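Local structure of transaminase (Bacillus megaterium, 5G0A) at residues K376-F381 against W388-V393; Q416-I421 against M437-R442; V431-V436 against D455-A460; G276-W281 against D382-L387. The protein catalyses S-selective, pyridoxal-5'-phosphate-dependent transfer of amino groups as an omega-transaminase of the class-III aminotransferase family. All blocks are in the same frame, centred on the assembly; numbering follows the deposited sequence.

In the fold
From the N terminus, interaction 4 opens first, at 276-281 in the loop after strand 265-269 of the seven-stranded sheet, and closes about a hundred residues later at the turn 382-387. Before it closes, interaction 1 opens at 376-381. The two cross, and interaction 1 closes at 388-393, pairing the two strands of a hairpin whose turn belongs to interaction 4. Interaction 2 then joins the start of helix 418-427 to 437-442, crossing interaction 3, which runs from 431-436 to helix 451-468. Backbone bonds from Ile392 and Val390 to Asn439 and Met441 knit interactions 1 and 2 into one three-stranded antiparallel sheet, and Gly434 with Arg442 links interactions 2 and 3.

Interaction 1: residues K376-F381 against W388-V393; sequences KSIGNF and WIVDIV
Ser377 and Val393 meet just beyond the open end of the two strands, where Val393 N donates to Ser377 O at 2.8 Å in the straightest of three backbone bonds (166° at the hydrogen). Further in, Gly379 N reaches Asp391 O at 2.9 Å, and Asp391 N returns a bond of 2.8 Å to Asn380 O. Asp391 thus faces two residues, Gly379 and Asn380. This is a beta bulge in the antiparallel hairpin of strands 378-384 and 387-392, and in it the buried Asn380 N finds no partner. Ser377 OG turns elsewhere, to Glu469.

Strand 387-392 is the middle strand of the sheet, bonded along its other edge to strand 440-443. One face carries Ile378, Phe381, Val390 and Ile392. There Ile378 CG2 meets Val390 CG1 at 3.8 Å, the two branches crossing at a slant. The Phe381 ring, with CG held between backbone N and carbonyl carbon (chi1 72°), lies beside Trp388. Its CD1 edge approaches Trp388 CZ3 at 4.0 Å, with that carbon close to the phenyl plane. Phe381 also packs against Leu368 of helix 353-374, while Ile378 rests on Leu465 of helix 451-468.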
# COMPACT_ATOMS: atom_id res chain seq x y z
N LYS B 376 10.74 6.03 -47.04
CA LYS B 376 10.83 7.18 -46.15
C LYS B 376 9.95 7.02 -44.90
O LYS B 376 10.04 7.82 -43.96
CB LYS B 376 10.51 8.48 -46.91
CG LYS B 376 11.48 8.72 -48.07
CD LYS B 376 11.21 10.02 -48.83
CE LYS B 376 12.20 10.15 -49.98
NZ LYS B 376 12.17 11.48 -50.65
N SER B 377 9.11 5.98 -44.89
CA SER B 377 8.33 5.60 -43.71
C SER B 377 9.20 4.98 -42.61
O SER B 377 8.76 4.84 -41.47
CB SER B 377 7.21 4.63 -44.08
OG SER B 377 7.73 3.40 -44.56
N ILE B 378 10.43 4.59 -42.96
CA ILE B 378 11.41 4.18 -41.96
C ILE B 378 12.17 5.42 -41.50
O ILE B 378 12.99 5.97 -42.25
CB ILE B 378 12.39 3.10 -42.48
CG1 ILE B 378 11.63 1.83 -42.88
CG2 ILE B 378 13.45 2.76 -41.43
CD1 ILE B 378 12.43 0.85 -43.73
N GLY B 379 11.89 5.87 -40.28
CA GLY B 379 12.60 7.01 -39.69
C GLY B 379 13.97 6.63 -39.18
O GLY B 379 14.95 7.37 -39.38
N ASN B 380 14.04 5.48 -38.52
CA ASN B 380 15.28 4.91 -38.01
C ASN B 380 15.11 3.42 -37.73
O ASN B 380 14.00 2.90 -37.73
CB ASN B 380 15.75 5.64 -36.74
CG ASN B 380 17.19 5.33 -36.39
OD1 ASN B 380 18.03 5.20 -37.28
ND2 ASN B 380 17.49 5.19 -35.10
N PHE B 381 16.23 2.73 -37.52
CA PHE B 381 16.20 1.35 -37.05
C PHE B 381 17.46 1.09 -36.26
O PHE B 381 18.50 1.75 -36.47
CB PHE B 381 16.05 0.34 -38.21
CG PHE B 381 17.28 0.20 -39.06
CD1 PHE B 381 18.30 -0.68 -38.70
CD2 PHE B 381 17.42 0.95 -40.23
CE1 PHE B 381 19.45 -0.80 -39.48
CE2 PHE B 381 18.56 0.84 -41.01
CZ PHE B 381 19.58 -0.03 -40.63
N TRP B 388 15.34 -6.51 -33.53
CA TRP B 388 15.42 -5.25 -34.28
C TRP B 388 14.21 -4.37 -34.02
O TRP B 388 13.07 -4.86 -33.94
CB TRP B 388 15.66 -5.52 -35.79
CG TRP B 388 17.04 -6.12 -36.00
CD1 TRP B 388 17.38 -7.44 -35.93
CD2 TRP B 388 18.25 -5.40 -36.23
NE1 TRP B 388 18.74 -7.58 -36.11
CE2 TRP B 388 19.29 -6.34 -36.30
CE3 TRP B 388 18.56 -4.04 -36.41
CZ2 TRP B 388 20.61 -5.98 -36.53
CZ3 TRP B 388 19.87 -3.68 -36.63
CH2 TRP B 388 20.88 -4.64 -36.69
N ILE B 389 14.46 -3.08 -33.82
CA ILE B 389 13.39 -2.11 -33.80
C ILE B 389 13.48 -1.31 -35.08
O ILE B 389 14.57 -1.02 -35.55
CB ILE B 389 13.49 -1.11 -32.61
CG1 ILE B 389 14.86 -0.44 -32.57
CG2 ILE B 389 13.14 -1.78 -31.29
CD1 ILE B 389 14.80 1.04 -32.25
N VAL B 390 12.32 -0.99 -35.65
CA VAL B 390 12.22 -0.10 -36.80
C VAL B 390 11.18 0.96 -36.46
O VAL B 390 9.99 0.65 -36.26
CB VAL B 390 11.80 -0.84 -38.10
CG1 VAL B 390 11.76 0.13 -39.28
CG2 VAL B 390 12.72 -2.01 -38.41
N ASP B 391 11.63 2.21 -36.39
CA ASP B 391 10.73 3.32 -36.10
C ASP B 391 9.99 3.70 -37.37
O ASP B 391 10.60 4.08 -38.37
CB ASP B 391 11.50 4.52 -35.53
CG ASP B 391 12.30 4.19 -34.29
OD1 ASP B 391 11.79 3.45 -33.42
OD2 ASP B 391 13.44 4.69 -34.16
N ILE B 392 8.67 3.60 -37.30
CA ILE B 392 7.79 3.87 -38.43
C ILE B 392 7.25 5.30 -38.29
O ILE B 392 6.78 5.69 -37.23
CB ILE B 392 6.63 2.84 -38.50
CG1 ILE B 392 7.17 1.39 -38.60
CG2 ILE B 392 5.69 3.13 -39.67
CD1 ILE B 392 7.87 1.03 -39.90
N VAL B 393 7.35 6.07 -39.37
CA VAL B 393 6.90 7.47 -39.36
C VAL B 393 6.15 7.81 -40.64
O VAL B 393 6.28 7.12 -41.64
CB VAL B 393 8.09 8.46 -39.22
CG1 VAL B 393 8.75 8.35 -37.85
CG2 VAL B 393 9.09 8.25 -40.35

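Interaction 2: residues Q416-I421 against M437-R442; sequences QIPTQI and MPNTMR
Ile417 presses its CG2 branch against the ring and backbone of Pro438, 3.4 Å from Pro438 CA, which is tighter than a normal carbon contact. That methyl is anti to the backbone N (CG1 takes chi1 -58°), and it meets the Pro438 ring at a slant. Ile417 is also the N-cap of helix 418-427, its carbonyl accepting from Ile421 N. Pro418, the first helical residue, has no amide hydrogen to place; its CD sits 3.3 Å from Pro438 O. Thr419 is gripped twice. Its N donates to the same Pro438 O at 3.3 Å (154° at the hydrogen), and its hydroxyl OG1 donates to Met437 O at 2.8 Å. With OG1 set between the backbone N and carbonyl carbon (chi1 48°), CG2 is turned to Thr440 O at 3.3 Å and lies 4.2 Å from Met441 SD. Pro438 O, a backbone carbonyl from another segment, thus accepts from an amide of the first turn, as a capping side chain often does. Beyond the contact, 437-442 runs on as strand 440-443 at the edge of the three-stranded sheet, beside strand 387-392, Pro438 packs on Phe408, and Ile421 leans on Tyr467 and Leu468 of helix 451-468.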
# COMPACT_ATOMS: atom_id res chain seq x y z
N GLN B 416 -5.95 1.90 -37.38
CA GLN B 416 -5.27 3.19 -37.19
C GLN B 416 -3.80 3.01 -36.78
O GLN B 416 -3.06 4.00 -36.68
CB GLN B 416 -5.99 4.02 -36.13
CG GLN B 416 -7.38 4.50 -36.52
CD GLN B 416 -8.13 5.18 -35.39
OE1 GLN B 416 -7.53 5.72 -34.46
NE2 GLN B 416 -9.46 5.16 -35.47
N ILE B 417 -3.39 1.77 -36.53
CA ILE B 417 -2.06 1.47 -36.00
C ILE B 417 -1.13 0.98 -37.10
O ILE B 417 -1.33 -0.10 -37.65
CB ILE B 417 -2.14 0.39 -34.88
CG1 ILE B 417 -3.06 0.83 -33.74
CG2 ILE B 417 -0.75 0.03 -34.36
CD1 ILE B 417 -3.22 -0.21 -32.64
N PRO B 418 -0.08 1.78 -37.43
CA PRO B 418 0.84 1.45 -38.52
C PRO B 418 1.45 0.03 -38.45
O PRO B 418 1.56 -0.62 -39.49
CB PRO B 418 1.93 2.51 -38.39
CG PRO B 418 1.22 3.69 -37.81
CD PRO B 418 0.16 3.13 -36.89
N THR B 419 1.83 -0.44 -37.27
CA THR B 419 2.39 -1.80 -37.17
C THR B 419 1.35 -2.88 -37.46
O THR B 419 1.70 -3.98 -37.91
CB THR B 419 3.10 -2.07 -35.83
OG1 THR B 419 2.27 -1.65 -34.73
CG2 THR B 419 4.43 -1.33 -35.78
N GLN B 420 0.08 -2.59 -37.19
CA GLN B 420 -1.00 -3.53 -37.51
C GLN B 420 -1.22 -3.56 -39.02
O GLN B 420 -1.47 -4.63 -39.61
CB GLN B 420 -2.30 -3.15 -36.80
CG GLN B 420 -2.28 -3.38 -35.29
CD GLN B 420 -2.27 -4.85 -34.93
OE1 GLN B 420 -1.40 -5.31 -34.20
NE2 GLN B 420 -3.24 -5.59 -35.45
N ILE B 421 -1.14 -2.39 -39.65
CA ILE B 421 -1.28 -2.28 -41.11
C ILE B 421 -0.17 -3.04 -41.85
O ILE B 421 -0.42 -3.73 -42.85
CB ILE B 421 -1.34 -0.80 -41.55
CG1 ILE B 421 -2.61 -0.12 -40.99
CG2 ILE B 421 -1.22 -0.66 -43.07
CD1 ILE B 421 -3.92 -0.67 -41.53
N MET B 437 4.15 -2.26 -30.26
CA MET B 437 3.87 -0.84 -30.09
C MET B 437 3.37 -0.29 -31.43
O MET B 437 3.68 -0.86 -32.48
CB MET B 437 5.13 -0.10 -29.62
CG MET B 437 5.60 -0.48 -28.22
SD MET B 437 4.49 -0.05 -26.86
CE MET B 437 3.78 -1.64 -26.42
N PRO B 438 2.59 0.80 -31.40
CA PRO B 438 1.89 1.25 -32.60
C PRO B 438 2.78 1.85 -33.69
O PRO B 438 2.45 1.74 -34.88
CB PRO B 438 0.91 2.30 -32.06
CG PRO B 438 1.57 2.83 -30.83
CD PRO B 438 2.30 1.66 -30.23
N ASN B 439 3.89 2.48 -33.31
CA ASN B 439 4.81 3.11 -34.28
C ASN B 439 6.15 2.42 -34.44
O ASN B 439 7.07 2.98 -35.02
CB ASN B 439 5.12 4.57 -33.87
CG ASN B 439 3.87 5.38 -33.61
OD1 ASN B 439 3.00 5.49 -34.47
ND2 ASN B 439 3.78 5.95 -32.41
N THR B 440 6.27 1.20 -33.92
CA THR B 440 7.59 0.59 -33.83
C THR B 440 7.49 -0.88 -34.12
O THR B 440 6.77 -1.60 -33.45
CB THR B 440 8.19 0.77 -32.42
OG1 THR B 440 7.96 2.11 -31.96
CG2 THR B 440 9.70 0.47 -32.43
N MET B 441 8.21 -1.31 -35.14
CA MET B 441 8.33 -2.72 -35.43
C MET B 441 9.29 -3.36 -34.46
O MET B 441 10.26 -2.73 -34.06
CB MET B 441 8.91 -2.85 -36.81
CG MET B 441 8.18 -1.92 -37.73
SD MET B 441 7.07 -2.92 -38.68
CE MET B 441 8.35 -3.37 -39.83
N ARG B 442 9.02 -4.62 -34.14
CA ARG B 442 9.86 -5.41 -33.25
C ARG B 442 10.04 -6.75 -33.95
O ARG B 442 9.11 -7.58 -34.00
CB ARG B 442 9.19 -5.60 -31.88
CG ARG B 442 10.17 -5.93 -30.76
CD ARG B 442 10.75 -4.62 -30.24
NE ARG B 442 11.68 -4.67 -29.11
CZ ARG B 442 13.01 -4.67 -29.24
NH1 ARG B 442 13.57 -4.70 -30.46
NH2 ARG B 442 13.78 -4.63 -28.16

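Interaction 3: residues V431-V436 against D455-A460; sequences VLIGGV and DKAMDA
Val431 inserts its branched side chain against Ala457 and Ala460 of helix 451-468, a helix-on-sheet packing in the C-terminal part of this class-III aminotransferase. Strand 431-432 is an edge strand, within this chain, of a four-stranded mixed sheet shared with strands 38-40, 43-45 and 51-54 from the N-terminal region, so the C-terminal helix packs on a strand that sits beside strand 51-54. No hydrogen bond crosses between the segments; apolar van der Waals contacts join them.

The tight part is centred on Val431. Its CB is 3.6 Å from Ala460 CB, and the two methyls straddle that contact. CG1, placed trans to the backbone N by chi1 of 175°, faces Ala457 CA at 4.0 Å, while CG2 points to Lys456 O at 3.9 Å. Small alanines one helical turn apart let the backbones approach, with Val431 CA and Ala457 CA 6.2 Å apart.

Toward the partly exposed side the fit changes. Lys456 runs out as an extended chain whose CG passes alongside Val431 CG2 at 4.0 Å before NZ is taken up by Tyr43 OH. At the other flank, which is buried but looser, Ile433 reaches out to the helix with its CD1 end, 4.4 Å from Ala457 CB. Helix 418-427 backs this region through Ala426, which touches both Ile433 and Ala460, while Leu432, on the strand's other face, packs on Tyr89 of the second subunit. Met458 leaves the helix away from the strand, yet its bent chain, which touches Leu368 and Leu371 of helix 353-374, brings CE back to Ile433, crossing that side chain at about a right angle, with Met458 CE 4.1 Å from Ile433 CD1.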
# COMPACT_ATOMS: atom_id res chain seq x y z
N VAL B 431 4.02 -14.11 -44.46
CA VAL B 431 5.02 -13.69 -43.48
C VAL B 431 4.33 -13.03 -42.29
O VAL B 431 3.39 -12.24 -42.47
CB VAL B 431 6.10 -12.75 -44.09
CG1 VAL B 431 7.05 -12.22 -43.01
CG2 VAL B 431 6.90 -13.47 -45.17
N LEU B 432 4.75 -13.42 -41.08
CA LEU B 432 4.31 -12.77 -39.84
C LEU B 432 5.39 -11.80 -39.40
O LEU B 432 6.48 -12.22 -39.03
CB LEU B 432 4.06 -13.82 -38.73
CG LEU B 432 2.98 -14.87 -39.06
CD1 LEU B 432 3.08 -16.09 -38.15
CD2 LEU B 432 1.60 -14.24 -38.95
N ILE B 433 5.10 -10.51 -39.46
CA ILE B 433 6.08 -9.48 -39.09
C ILE B 433 5.29 -8.24 -38.73
O ILE B 433 4.22 -8.01 -39.29
CB ILE B 433 7.12 -9.22 -40.22
CG1 ILE B 433 8.36 -8.49 -39.70
CG2 ILE B 433 6.47 -8.48 -41.40
CD1 ILE B 433 9.59 -8.62 -40.59
N GLY B 434 5.80 -7.47 -37.76
CA GLY B 434 5.09 -6.31 -37.25
C GLY B 434 5.68 -5.83 -35.95
O GLY B 434 6.91 -5.75 -35.81
N GLY B 435 4.82 -5.49 -35.00
CA GLY B 435 5.28 -4.98 -33.70
C GLY B 435 4.23 -4.99 -32.61
O GLY B 435 3.05 -5.25 -32.87
N VAL B 436 4.66 -4.70 -31.39
CA VAL B 436 3.76 -4.65 -30.23
C VAL B 436 3.29 -3.22 -29.93
O VAL B 436 2.19 -3.01 -29.42
CB VAL B 436 4.42 -5.27 -28.99
CG1 VAL B 436 4.73 -6.73 -29.24
CG2 VAL B 436 5.70 -4.55 -28.63
N ASP B 455 15.59 -12.89 -46.33
CA ASP B 455 15.20 -12.26 -47.61
C ASP B 455 13.69 -12.26 -47.84
O ASP B 455 13.13 -11.25 -48.26
CB ASP B 455 15.90 -12.95 -48.80
CG ASP B 455 17.40 -12.68 -48.84
OD1 ASP B 455 17.90 -11.83 -48.07
OD2 ASP B 455 18.09 -13.34 -49.64
N LYS B 456 13.04 -13.38 -47.55
CA LYS B 456 11.59 -13.50 -47.69
C LYS B 456 10.84 -12.54 -46.76
O LYS B 456 9.86 -11.92 -47.15
CB LYS B 456 11.15 -14.96 -47.47
CG LYS B 456 9.64 -15.18 -47.51
CD LYS B 456 9.30 -16.66 -47.57
CE LYS B 456 7.86 -16.93 -47.17
NZ LYS B 456 7.60 -18.39 -47.07
N ALA B 457 11.32 -12.42 -45.52
CA ALA B 457 10.69 -11.54 -44.57
C ALA B 457 10.86 -10.07 -44.98
O ALA B 457 9.91 -9.29 -44.92
CB ALA B 457 11.24 -11.79 -43.16
N MET B 458 12.06 -9.72 -45.42
CA MET B 458 12.34 -8.33 -45.81
C MET B 458 11.58 -7.92 -47.08
O MET B 458 11.12 -6.78 -47.20
CB MET B 458 13.84 -8.11 -45.96
CG MET B 458 14.63 -8.18 -44.66
SD MET B 458 14.22 -6.89 -43.47
CE MET B 458 13.27 -7.80 -42.24
N ASP B 459 11.44 -8.86 -48.00
CA ASP B 459 10.55 -8.69 -49.15
C ASP B 459 9.12 -8.37 -48.75
O ASP B 459 8.52 -7.44 -49.30
CB ASP B 459 10.58 -9.94 -50.03
CG ASP B 459 11.54 -9.82 -51.20
OD1 ASP B 459 11.26 -9.00 -52.10
OD2 ASP B 459 12.56 -10.54 -51.21
N ALA B 460 8.57 -9.12 -47.80
CA ALA B 460 7.20 -8.90 -47.36
C ALA B 460 7.04 -7.54 -46.71
O ALA B 460 6.00 -6.90 -46.86
CB ALA B 460 6.75 -10.00 -46.40

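Interaction 4: residues G276-W281 against D382-L387; sequences GRTGKW and DGYGLL
Arg277 leads off trans (chi1 175°), then folds back at chi2 and chi3 toward Leu386 and Leu387, while Thr278, at chi1 73°, holds OG1 between backbone N and carbonyl carbon and thereby turns CG2 toward Tyr384 CE1. Two turns dock here: the type I turn Gly276-Gly279, in the loop after strand 265-269 of the large sheet, and the two-residue loop Gly385-Leu386 that closes the beta hairpin 378-392. Leu386 N donates to Arg277 O at 2.9 Å. Where the turns meet, Gly385 CA comes within 3.7 Å of Gly279 N, an approach suited to a residue without a side chain.

Thr278 CB stands over one face of the Tyr384 ring, a CH-pi contact 3.6 Å from the centroid; His286 stacks on the same tyrosine and takes up Thr278 OG1. The folded arginine chain passes Leu387, with Arg277 CD 3.9 Å from Leu387 CB, and the side chain of Leu387 is about 9 Å from the bound pyridoxal-5'-phosphate. The guanidinium also serves Asn57 and Ala445 O, so several partners fix its orientation. Leu386 O sits exactly in its plane, at the edge, receiving Arg277 NH1 at 3.0 Å in a nearly straight bond of 166°.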
# COMPACT_ATOMS: atom_id res chain seq x y z
N GLY B 276 21.53 -15.33 -26.60
CA GLY B 276 21.93 -15.14 -28.00
C GLY B 276 21.06 -14.19 -28.79
O GLY B 276 21.40 -13.85 -29.93
N ARG B 277 19.94 -13.75 -28.19
CA ARG B 277 18.96 -12.91 -28.87
C ARG B 277 19.58 -11.66 -29.52
O ARG B 277 19.12 -11.21 -30.57
CB ARG B 277 17.84 -12.51 -27.86
CG ARG B 277 16.78 -11.53 -28.36
CD ARG B 277 16.05 -12.01 -29.63
NE ARG B 277 15.44 -13.33 -29.40
CZ ARG B 277 14.86 -14.05 -30.36
NH1 ARG B 277 14.77 -13.58 -31.60
NH2 ARG B 277 14.36 -15.25 -30.06
N THR B 278 20.62 -11.12 -28.88
CA THR B 278 21.22 -9.85 -29.31
C THR B 278 22.61 -10.07 -29.92
O THR B 278 23.36 -9.10 -30.14
CB THR B 278 21.36 -8.83 -28.14
OG1 THR B 278 22.42 -9.23 -27.26
CG2 THR B 278 20.03 -8.70 -27.36
N GLY B 279 22.97 -11.33 -30.17
CA GLY B 279 24.28 -11.62 -30.79
C GLY B 279 25.44 -11.76 -29.82
O GLY B 279 26.60 -11.87 -30.24
N LYS B 280 25.13 -11.72 -28.52
CA LYS B 280 26.04 -12.12 -27.45
C LYS B 280 25.21 -13.02 -26.53
O LYS B 280 23.99 -13.12 -26.73
CB LYS B 280 26.58 -10.90 -26.69
CG LYS B 280 27.52 -10.02 -27.52
CD LYS B 280 28.16 -8.92 -26.70
CE LYS B 280 29.18 -8.15 -27.56
NZ LYS B 280 30.45 -8.92 -27.74
N TRP B 281 25.85 -13.68 -25.58
CA TRP B 281 25.08 -14.57 -24.67
C TRP B 281 23.97 -13.77 -23.98
O TRP B 281 22.81 -14.21 -23.95
CB TRP B 281 25.97 -15.26 -23.67
CG TRP B 281 26.59 -16.50 -24.28
CD1 TRP B 281 27.90 -16.65 -24.65
CD2 TRP B 281 25.93 -17.74 -24.59
NE1 TRP B 281 28.10 -17.92 -25.20
CE2 TRP B 281 26.91 -18.61 -25.15
CE3 TRP B 281 24.61 -18.20 -24.45
CZ2 TRP B 281 26.61 -19.90 -25.57
CZ3 TRP B 281 24.32 -19.51 -24.87
CH2 TRP B 281 25.31 -20.34 -25.42
N ASP B 382 17.37 0.13 -35.35
CA ASP B 382 18.46 -0.15 -34.46
C ASP B 382 18.24 -1.57 -33.93
O ASP B 382 17.13 -2.10 -34.00
CB ASP B 382 18.43 0.87 -33.31
CG ASP B 382 19.77 1.00 -32.62
OD1 ASP B 382 20.76 0.39 -33.06
OD2 ASP B 382 19.82 1.74 -31.61
N GLY B 383 19.30 -2.17 -33.41
CA GLY B 383 19.22 -3.56 -32.96
C GLY B 383 20.53 -4.27 -33.04
O GLY B 383 21.58 -3.64 -33.11
N TYR B 384 20.46 -5.60 -32.98
CA TYR B 384 21.59 -6.51 -32.95
C TYR B 384 21.06 -7.94 -32.95
O TYR B 384 19.91 -8.17 -32.57
CB TYR B 384 22.54 -6.25 -31.76
CG TYR B 384 21.92 -5.79 -30.44
CD1 TYR B 384 20.59 -6.08 -30.10
CD2 TYR B 384 22.69 -5.10 -29.51
CE1 TYR B 384 20.05 -5.66 -28.89
CE2 TYR B 384 22.16 -4.69 -28.29
CZ TYR B 384 20.85 -4.98 -27.99
OH TYR B 384 20.32 -4.57 -26.78
N GLY B 385 21.88 -8.89 -33.40
CA GLY B 385 21.46 -10.31 -33.42
C GLY B 385 20.12 -10.49 -34.10
O GLY B 385 19.93 -10.03 -35.23
N LEU B 386 19.19 -11.16 -33.42
CA LEU B 386 17.83 -11.29 -33.93
C LEU B 386 16.81 -10.48 -33.10
O LEU B 386 15.74 -10.98 -32.72
CB LEU B 386 17.42 -12.78 -33.96
CG LEU B 386 17.89 -13.64 -35.15
CD1 LEU B 386 17.34 -13.13 -36.47
CD2 LEU B 386 19.41 -13.77 -35.20
N LEU B 387 17.12 -9.21 -32.85
CA LEU B 387 16.20 -8.32 -32.16
C LEU B 387 16.34 -6.92 -32.77
O LEU B 387 17.35 -6.23 -32.55
CB LEU B 387 16.50 -8.29 -30.65
CG LEU B 387 15.52 -7.49 -29.77
CD1 LEU B 387 14.10 -8.06 -29.81
CD2 LEU B 387 16.03 -7.44 -28.34